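PDB 3IRV: cysteine hydrolase from Pseudomonas syringae pv. phaseolicola 1448A, which probably acts as a hydrolase of the isochorismatase-like cysteine hydrolase family, its natural substrate not being established. Local coordinates for residues A[15-19]-A[165-169]; A[61-65]-A[217-221]; A[69-73]-A[101-105]. All coordinates share one frame; numbering follows the deposited sequence. Where two conformers were deposited one is given.

Interaction 1: A[15-19]-A[165-169]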
loop_
_atom_site.group_PDB
_atom_site.type_symbol
_atom_site.label_atom_id
_atom_site.label_comp_id
_atom_site.label_asym_id
_atom_site.label_seq_id
_atom_site.Cartn_x
_atom_site.Cartn_y
_atom_site.Cartn_z
ATOM N N ARG A 15 17.013 -1.883 -10.943
ATOM C CA ARG A 15 18.115 -1.448 -10.092
ATOM C C ARG A 15 18.254 0.058 -10.280
ATOM O O ARG A 15 18.299 0.542 -11.416
ATOM C CB ARG A 15 19.431 -2.120 -10.521
ATOM C CG ARG A 15 19.436 -3.651 -10.556
ATOM C CD ARG A 15 19.686 -4.232 -9.177
ATOM N NE ARG A 15 19.282 -5.627 -9.095
ATOM C CZ ARG A 15 18.732 -6.188 -8.027
ATOM N NH1 ARG A 15 18.519 -5.475 -6.921
ATOM N NH2 ARG A 15 18.377 -7.468 -8.071
ATOM N N TRP A 16 18.357 0.795 -9.183
ATOM C CA TRP A 16 18.511 2.238 -9.297
ATOM C C TRP A 16 19.943 2.649 -9.029
ATOM O O TRP A 16 20.483 2.332 -7.965
ATOM C CB TRP A 16 17.610 2.970 -8.308
ATOM C CG TRP A 16 16.146 2.649 -8.373
ATOM C CD1 TRP A 16 15.395 2.126 -7.383
ATOM C CD2 TRP A 16 15.260 2.862 -9.484
ATOM N NE1 TRP A 16 14.088 2.009 -7.773
ATOM C CE2 TRP A 16 13.975 2.448 -9.067
ATOM C CE3 TRP A 16 15.431 3.366 -10.786
ATOM C CZ2 TRP A 16 12.853 2.516 -9.899
ATOM C CZ3 TRP A 16 14.317 3.443 -11.618
ATOM C CH2 TRP A 16 13.042 3.030 -11.167
ATOM N N PRO A 17 20.529 3.424 -9.957
ATOM C CA PRO A 17 21.895 3.896 -9.725
ATOM C C PRO A 17 21.901 4.970 -8.642
ATOM O O PRO A 17 21.073 5.875 -8.668
ATOM C CB PRO A 17 22.329 4.431 -11.089
ATOM C CG PRO A 17 21.070 4.723 -11.843
ATOM C CD PRO A 17 19.952 3.898 -11.229
ATOM N N ILE A 18 22.802 4.846 -7.673
ATOM C CA ILE A 18 22.834 5.736 -6.521
ATOM C C ILE A 18 23.704 6.980 -6.765
ATOM O O ILE A 18 24.910 6.884 -7.018
ATOM C CB ILE A 18 23.293 4.969 -5.243
ATOM C CG1 ILE A 18 22.249 3.913 -4.839
ATOM C CG2 ILE A 18 23.576 5.910 -4.096
ATOM C CD1 ILE A 18 21.284 4.363 -3.774
ATOM N N ASN A 19 23.063 8.143 -6.724
ATOM C CA ASN A 19 23.748 9.425 -6.645
ATOM C C ASN A 19 23.570 9.904 -5.215
ATOM O O ASN A 19 22.449 10.262 -4.813
ATOM C CB ASN A 19 23.100 10.410 -7.618
ATOM C CG ASN A 19 23.668 11.822 -7.526
ATOM O OD1 ASN A 19 24.455 12.174 -6.629
ATOM N ND2 ASN A 19 23.247 12.657 -8.472
ATOM N N TYR A 165 9.284 8.713 -6.962
ATOM C CA TYR A 165 10.573 8.412 -6.343
ATOM C C TYR A 165 11.038 7.040 -6.814
ATOM O O TYR A 165 10.225 6.139 -7.050
ATOM C CB TYR A 165 10.470 8.412 -4.814
ATOM C CG TYR A 165 10.315 9.796 -4.215
ATOM C CD1 TYR A 165 11.431 10.611 -4.006
ATOM C CD2 TYR A 165 9.062 10.292 -3.879
ATOM C CE1 TYR A 165 11.314 11.905 -3.469
ATOM C CE2 TYR A 165 8.934 11.561 -3.312
ATOM C CZ TYR A 165 10.059 12.359 -3.127
ATOM O OH TYR A 165 9.933 13.611 -2.572
ATOM N N LYS A 166 12.362 6.928 -6.953
ATOM C CA LYS A 166 13.029 5.670 -7.199
ATOM C C LYS A 166 13.259 5.018 -5.833
ATOM O O LYS A 166 14.067 5.511 -5.013
ATOM C CB LYS A 166 14.344 5.954 -7.941
ATOM C CG LYS A 166 14.115 6.758 -9.235
ATOM C CD LYS A 166 15.419 7.202 -9.906
ATOM C CE LYS A 166 15.110 7.868 -11.238
ATOM N NZ LYS A 166 16.210 8.756 -11.712
ATOM N N VAL A 167 12.539 3.931 -5.566
ATOM C CA VAL A 167 12.541 3.352 -4.215
ATOM C C VAL A 167 13.352 2.050 -4.176
ATOM O O VAL A 167 13.184 1.181 -5.039
ATOM C CB VAL A 167 11.106 3.071 -3.727
ATOM C CG1 VAL A 167 11.122 2.573 -2.260
ATOM C CG2 VAL A 167 10.257 4.332 -3.817
ATOM N N ILE A 168 14.216 1.938 -3.170
ATOM C CA ILE A 168 14.993 0.720 -2.910
ATOM C C ILE A 168 14.572 0.201 -1.545
ATOM O O ILE A 168 14.698 0.927 -0.544
ATOM C CB ILE A 168 16.494 1.004 -2.834
ATOM C CG1 ILE A 168 16.984 1.626 -4.144
ATOM C CG2 ILE A 168 17.231 -0.297 -2.540
ATOM C CD1 ILE A 168 18.422 2.119 -4.081
ATOM N N ALA A 169 14.032 -1.019 -1.509
ATOM C CA ALA A 169 13.699 -1.672 -0.233
ATOM C C ALA A 169 14.798 -2.667 0.113
ATOM O O ALA A 169 15.237 -3.455 -0.737
ATOM C CB ALA A 169 12.347 -2.416 -0.321
#
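Trp16, in the irregular N-terminal lead-in 15-19, comes up against the start of strand 166-170 with its CA 6.8 Å from that of Lys166, the nearest pair of CA atoms across the contact, and it is the indole that spans the gap. The CA-CB bond of Trp16 points at the strand, and with CG anti to the carbonyl carbon (chi1 -55°) the ring is carried across to it, one face to Lys166 and the NE1 edge to Val167. On that face Lys166 CB sits 3.6 Å from the centroid of the five-membered ring and 12° off its normal, a clear CH-pi contact. The rest of the extended lysine chain runs out past the six-membered ring, CD lying 3.9 Å from Trp16 CE3, and carries the ammonium away toward Asp140, a long, weak ion pair. At the indole edge, NE1 of Trp16 donates to Val167 O at 3.0 Å. The bond is bent, with 133° at the hydrogen; the oxygen lies in the ring plane, but the N-H comes from above the carbonyl plane. Next to it on the same edge, Trp16 CD1 meets Ile168 CG1 at 3.6 Å. Ile168 then reaches on to Ile18, the two CD1 methyls touching at 3.6 Å, with helix 210-220 packing against both residues. Asp86 of the second subunit also packs on Trp16. A buried indole is thus held by one face and one edge at once: its N-H is satisfied by a strand carbonyl, which should help fix the rotation of the ring, while the Lys166 methylenes and Ile168 pack on its face and edge.

Interaction 2: A[61-65]-A[217-221]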
loop_
_atom_site.group_PDB
_atom_site.type_symbol
_atom_site.label_atom_id
_atom_site.label_comp_id
_atom_site.label_asym_id
_atom_site.label_seq_id
_atom_site.Cartn_x
_atom_site.Cartn_y
_atom_site.Cartn_z
ATOM N N ARG A 61 25.897 8.477 6.503
ATOM C CA ARG A 61 26.404 9.731 7.055
ATOM C C ARG A 61 27.807 10.039 6.520
ATOM O O ARG A 61 28.110 11.192 6.222
ATOM C CB ARG A 61 26.355 9.733 8.583
ATOM C CG ARG A 61 24.943 9.568 9.149
ATOM C CD ARG A 61 24.892 9.977 10.617
ATOM N NE ARG A 61 23.630 9.567 11.240
ATOM C CZ ARG A 61 23.466 8.434 11.913
ATOM N NH1 ARG A 61 24.500 7.608 12.095
ATOM N NH2 ARG A 61 22.266 8.126 12.410
ATOM N N ALA A 62 28.621 8.996 6.339
ATOM C CA ALA A 62 29.980 9.162 5.792
ATOM C C ALA A 62 29.961 9.686 4.346
ATOM O O ALA A 62 30.878 10.412 3.910
ATOM C CB ALA A 62 30.748 7.847 5.879
ATOM N N ALA A 63 28.920 9.327 3.596
ATOM C CA ALA A 63 28.819 9.760 2.214
ATOM C C ALA A 63 27.908 10.975 2.020
ATOM O O ALA A 63 27.555 11.312 0.872
ATOM C CB ALA A 63 28.343 8.602 1.357
ATOM N N GLN A 64 27.494 11.585 3.135
ATOM C CA GLN A 64 26.609 12.757 3.122
ATOM C C GLN A 64 25.245 12.415 2.495
ATOM O O GLN A 64 24.615 13.249 1.825
ATOM C CB GLN A 64 27.281 13.954 2.414
ATOM C CG GLN A 64 28.152 14.841 3.303
ATOM C CD GLN A 64 29.227 14.079 4.052
ATOM O OE1 GLN A 64 30.043 13.375 3.450
ATOM N NE2 GLN A 64 29.233 14.212 5.376
ATOM N N VAL A 65 24.813 11.169 2.697
ATOM C CA VAL A 65 23.490 10.732 2.268
ATOM C C VAL A 65 22.559 11.031 3.463
ATOM O O VAL A 65 22.805 10.551 4.576
ATOM C CB VAL A 65 23.460 9.223 1.925
ATOM C CG1 VAL A 65 22.013 8.722 1.764
ATOM C CG2 VAL A 65 24.255 8.946 0.641
ATOM N N ILE A 217 26.725 2.906 -2.383
ATOM C CA ILE A 217 26.895 4.246 -1.820
ATOM C C ILE A 217 28.393 4.612 -1.755
ATOM O O ILE A 217 28.801 5.712 -2.165
ATOM C CB ILE A 217 26.267 4.345 -0.397
ATOM C CG1 ILE A 217 24.732 4.424 -0.485
ATOM C CG2 ILE A 217 26.808 5.546 0.378
ATOM C CD1 ILE A 217 24.023 4.264 0.874
ATOM N N GLU A 218 29.208 3.677 -1.259
ATOM C CA GLU A 218 30.663 3.893 -1.136
ATOM C C GLU A 218 31.358 4.107 -2.487
ATOM O O GLU A 218 32.287 4.910 -2.595
ATOM C CB GLU A 218 31.306 2.730 -0.380
ATOM C CG GLU A 218 30.938 2.692 1.091
ATOM C CD GLU A 218 31.306 1.375 1.770
ATOM O OE1 GLU A 218 31.578 0.374 1.070
ATOM O OE2 GLU A 218 31.309 1.341 3.010
ATOM N N SER A 219 30.896 3.397 -3.508
ATOM C CA SER A 219 31.499 3.462 -4.843
ATOM C C SER A 219 31.128 4.743 -5.578
ATOM O O SER A 219 31.911 5.265 -6.366
ATOM C CB SER A 219 31.075 2.254 -5.669
ATOM O OG SER A 219 31.546 1.064 -5.062
ATOM N N ALA A 220 29.926 5.244 -5.316
ATOM C CA ALA A 220 29.445 6.474 -5.943
ATOM C C ALA A 220 30.038 7.723 -5.293
ATOM O O ALA A 220 30.061 8.796 -5.900
ATOM C CB ALA A 220 27.941 6.526 -5.885
ATOM N N TYR A 221 30.501 7.577 -4.057
ATOM C CA TYR A 221 31.073 8.679 -3.301
ATOM C C TYR A 221 32.590 8.697 -3.458
ATOM O O TYR A 221 33.157 9.650 -3.998
ATOM C CB TYR A 221 30.674 8.557 -1.826
ATOM C CG TYR A 221 31.076 9.730 -0.958
ATOM C CD1 TYR A 221 32.183 9.642 -0.106
ATOM C CD2 TYR A 221 30.346 10.924 -0.975
ATOM C CE1 TYR A 221 32.562 10.712 0.701
ATOM C CE2 TYR A 221 30.718 12.006 -0.168
ATOM C CZ TYR A 221 31.827 11.888 0.667
ATOM O OH TYR A 221 32.206 12.938 1.469
#
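Ile217, in the last turns of helix 210-220, points at the end of helix 50-62 and meets it through one branch: CG2, anti to the backbone N, lies 3.6 Å from Ala63 CB and, more loosely, 4.3 Å from Val65 CG2. Its neighbour on the other branch is Ile18, so the side chain is wedged between the lead-in to the first strand and the helix end. One turn on, Tyr221, the last modelled residue and poorly ordered, so that its ring contacts are less certain, turns back over the same alanine. With CG anti to the backbone N (chi1 -173°), its ring lies across the backbone of Ala63, whose CA stands 3.7 Å from the ring centroid and 10° off the normal, a CH-pi contact. Ala63 CB touches the root of the ring at CG, 3.8 Å away, while Ala63 O lies 3.4 Å from CD2 of Tyr221. At the far end the hydroxyl OH of Tyr221 approaches Gln64 OE1 to 3.0 Å, the amide and ring planes being 46° apart. What the tyrosine covers is a Schellman motif: Gln64, at positive phi, is its C-prime residue, with Gln64 N bonded to Arg61 O and Val65 N to Ala60 O, closing helix 50-62 just before strand 66-72.

Interaction 3: A[69-73]-A[101-105]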
loop_
_atom_site.group_PDB
_atom_site.type_symbol
_atom_site.label_atom_id
_atom_site.label_comp_id
_atom_site.label_asym_id
_atom_site.label_seq_id
_atom_site.Cartn_x
_atom_site.Cartn_y
_atom_site.Cartn_z
ATOM N N TYR A 69 14.460 9.710 9.981
ATOM C CA TYR A 69 13.717 8.747 10.797
ATOM C C TYR A 69 12.240 9.093 10.754
ATOM O O TYR A 69 11.890 10.255 10.889
ATOM C CB TYR A 69 14.159 8.836 12.252
ATOM C CG TYR A 69 15.578 8.421 12.526
ATOM C CD1 TYR A 69 15.834 7.168 13.100
ATOM C CD2 TYR A 69 16.674 9.295 12.272
ATOM C CE1 TYR A 69 17.150 6.762 13.401
ATOM C CE2 TYR A 69 17.985 8.895 12.562
ATOM C CZ TYR A 69 18.214 7.626 13.130
ATOM O OH TYR A 69 19.543 7.279 13.421
ATOM N N LEU A 70 11.384 8.098 10.565
ATOM C CA LEU A 70 9.945 8.304 10.723
ATOM C C LEU A 70 9.557 7.803 12.110
ATOM O O LEU A 70 10.093 6.781 12.587
ATOM C CB LEU A 70 9.153 7.474 9.711
ATOM C CG LEU A 70 9.481 7.771 8.250
ATOM C CD1 LEU A 70 8.552 6.952 7.372
ATOM C CD2 LEU A 70 9.379 9.267 7.943
ATOM N N ARG A 71 8.643 8.516 12.761
ATOM C CA ARG A 71 8.061 8.048 14.017
ATOM C C ARG A 71 6.555 8.127 13.927
ATOM O O ARG A 71 6.016 9.155 13.482
ATOM C CB ARG A 71 8.522 8.919 15.193
ATOM C CG ARG A 71 10.049 8.982 15.354
ATOM C CD ARG A 71 10.463 9.743 16.638
ATOM N NE ARG A 71 9.869 11.090 16.666
ATOM C CZ ARG A 71 10.063 11.976 17.638
ATOM N NH1 ARG A 71 10.832 11.661 18.666
ATOM N NH2 ARG A 71 9.467 13.171 17.586
ATOM N N HIS A 72 5.870 7.059 14.342
ATOM C CA HIS A 72 4.426 7.071 14.397
ATOM C C HIS A 72 4.035 7.602 15.771
ATOM O O HIS A 72 4.278 6.942 16.789
ATOM C CB HIS A 72 3.882 5.665 14.181
ATOM C CG HIS A 72 2.409 5.621 13.900
ATOM N ND1 HIS A 72 1.746 4.467 13.521
ATOM C CD2 HIS A 72 1.472 6.603 13.914
ATOM C CE1 HIS A 72 0.470 4.741 13.322
ATOM N NE2 HIS A 72 0.276 6.026 13.556
ATOM N N ILE A 73 3.481 8.810 15.794
ATOM C CA ILE A 73 3.200 9.527 17.039
ATOM C C ILE A 73 1.892 10.308 16.846
ATOM O O ILE A 73 1.710 10.988 15.803
ATOM C CB ILE A 73 4.325 10.521 17.369
ATOM C CG1 ILE A 73 5.645 9.793 17.678
ATOM C CG2 ILE A 73 3.939 11.366 18.612
ATOM C CD1 ILE A 73 6.768 10.723 18.107
ATOM N N ASP A 101 7.613 5.084 25.005
ATOM C CA ASP A 101 7.921 4.110 23.962
ATOM C C ASP A 101 7.805 4.617 22.525
ATOM O O ASP A 101 8.143 3.870 21.586
ATOM C CB ASP A 101 7.163 2.795 24.158
ATOM C CG ASP A 101 7.760 1.951 25.307
ATOM O OD1 ASP A 101 8.832 2.319 25.883
ATOM O OD2 ASP A 101 7.159 0.915 25.644
ATOM N N VAL A 102 7.399 5.877 22.344
ATOM C CA VAL A 102 7.403 6.420 20.961
ATOM C C VAL A 102 8.799 6.858 20.522
ATOM O O VAL A 102 9.005 7.212 19.362
ATOM C CB VAL A 102 6.415 7.604 20.729
ATOM C CG1 VAL A 102 4.970 7.191 21.032
ATOM C CG2 VAL A 102 6.829 8.859 21.521
ATOM N N GLU A 103 9.752 6.874 21.446
ATOM C CA GLU A 103 11.116 7.308 21.098
ATOM C C GLU A 103 11.855 6.253 20.278
ATOM O O GLU A 103 11.656 5.047 20.469
ATOM C CB GLU A 103 11.913 7.613 22.377
ATOM C CG GLU A 103 11.283 8.677 23.284
ATOM C CD GLU A 103 11.193 10.073 22.638
ATOM O OE1 GLU A 103 12.005 10.402 21.720
ATOM O OE2 GLU A 103 10.292 10.863 23.049
ATOM N N VAL A 104 12.711 6.720 19.362
ATOM C CA VAL A 104 13.597 5.827 18.605
ATOM C C VAL A 104 14.545 5.076 19.550
ATOM O O VAL A 104 15.041 5.647 20.530
ATOM C CB VAL A 104 14.408 6.616 17.550
ATOM C CG1 VAL A 104 15.453 5.726 16.848
ATOM C CG2 VAL A 104 13.439 7.268 16.514
ATOM N N ILE A 105 14.764 3.794 19.275
ATOM C CA ILE A 105 15.666 3.002 20.097
ATOM C C ILE A 105 17.079 3.577 20.159
ATOM O O ILE A 105 17.609 4.117 19.175
ATOM C CB ILE A 105 15.719 1.518 19.649
ATOM C CG1 ILE A 105 16.171 1.383 18.189
ATOM C CG2 ILE A 105 14.361 0.876 19.820
ATOM C CD1 ILE A 105 16.391 -0.118 17.801
HETATM O O HOH W 1 12.893 9.606 19.294
HETATM O O HOH W 2 10.071 12.978 21.373
HETATM O O HOH W 3 12.401 13.136 21.256
#
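Tyr69, Arg71 and Ile73, on strand 66-72 and just past its end, pack on Val104 and Val102. Tyr69 meets Val104 at about a right angle, its CE1 4.0 Å from CG1, the valine branch anti to the backbone N. The other branch, CG2, touches the aliphatic part of Arg71, with Arg71 CD 3.9 Å away. Beyond the strand's end, Ile73 CG1 packs on Val102 CB at 3.8 Å, and the CD1 methyl of Ile73 lies over one face of the Arg71 guanidinium, toward its rim. The charged contact is looser: Arg71 NH1 and Glu103 OE1 form a salt bridge at 3.5 Å, with guanidinium and carboxylate planes 73° apart. NE of Arg71 is paired with Asp118 on the adjoining strand, so one cation is shared by two acids. Waters bridge Arg71 and Glu103. Water 1 accepts from Arg71 NH1 and from Val104 N, and donates a hydrogen bond to Glu103 OE1 at 2.7 Å; water 2 bridges Arg71 NH1 to Glu103 OE2. Through water 1 Arg71 is also linked to the loop backbone. Joined here are a strand of the parallel sheet in the alpha/beta isochorismatase-like fold and the long connection leading to its neighbour, strand 115-119.

In the fold
From the N terminus, the lead-in 15-19 enters ahead of strand 23-28, and interaction 1 closes a long loop by setting it against strand 166-170, two strands over from 23-28. Interaction 2 starts inside that loop, at the end of helix 50-62, and closes beyond it on the C-terminal helix 210-220, so the two cross. They also touch, Ile18 meeting Ala220. Interaction 3 closes the shortest loop and falls within both others: strand 66-72 leads out and the segment 101-105 returns on the way to strand 115-119. Tyr69 OH lies 3.0 Å from Arg61 NH2, linking interactions 2 and 3, whereas interactions 1 and 3 reach the same sheet on opposite sides of the chain's centre.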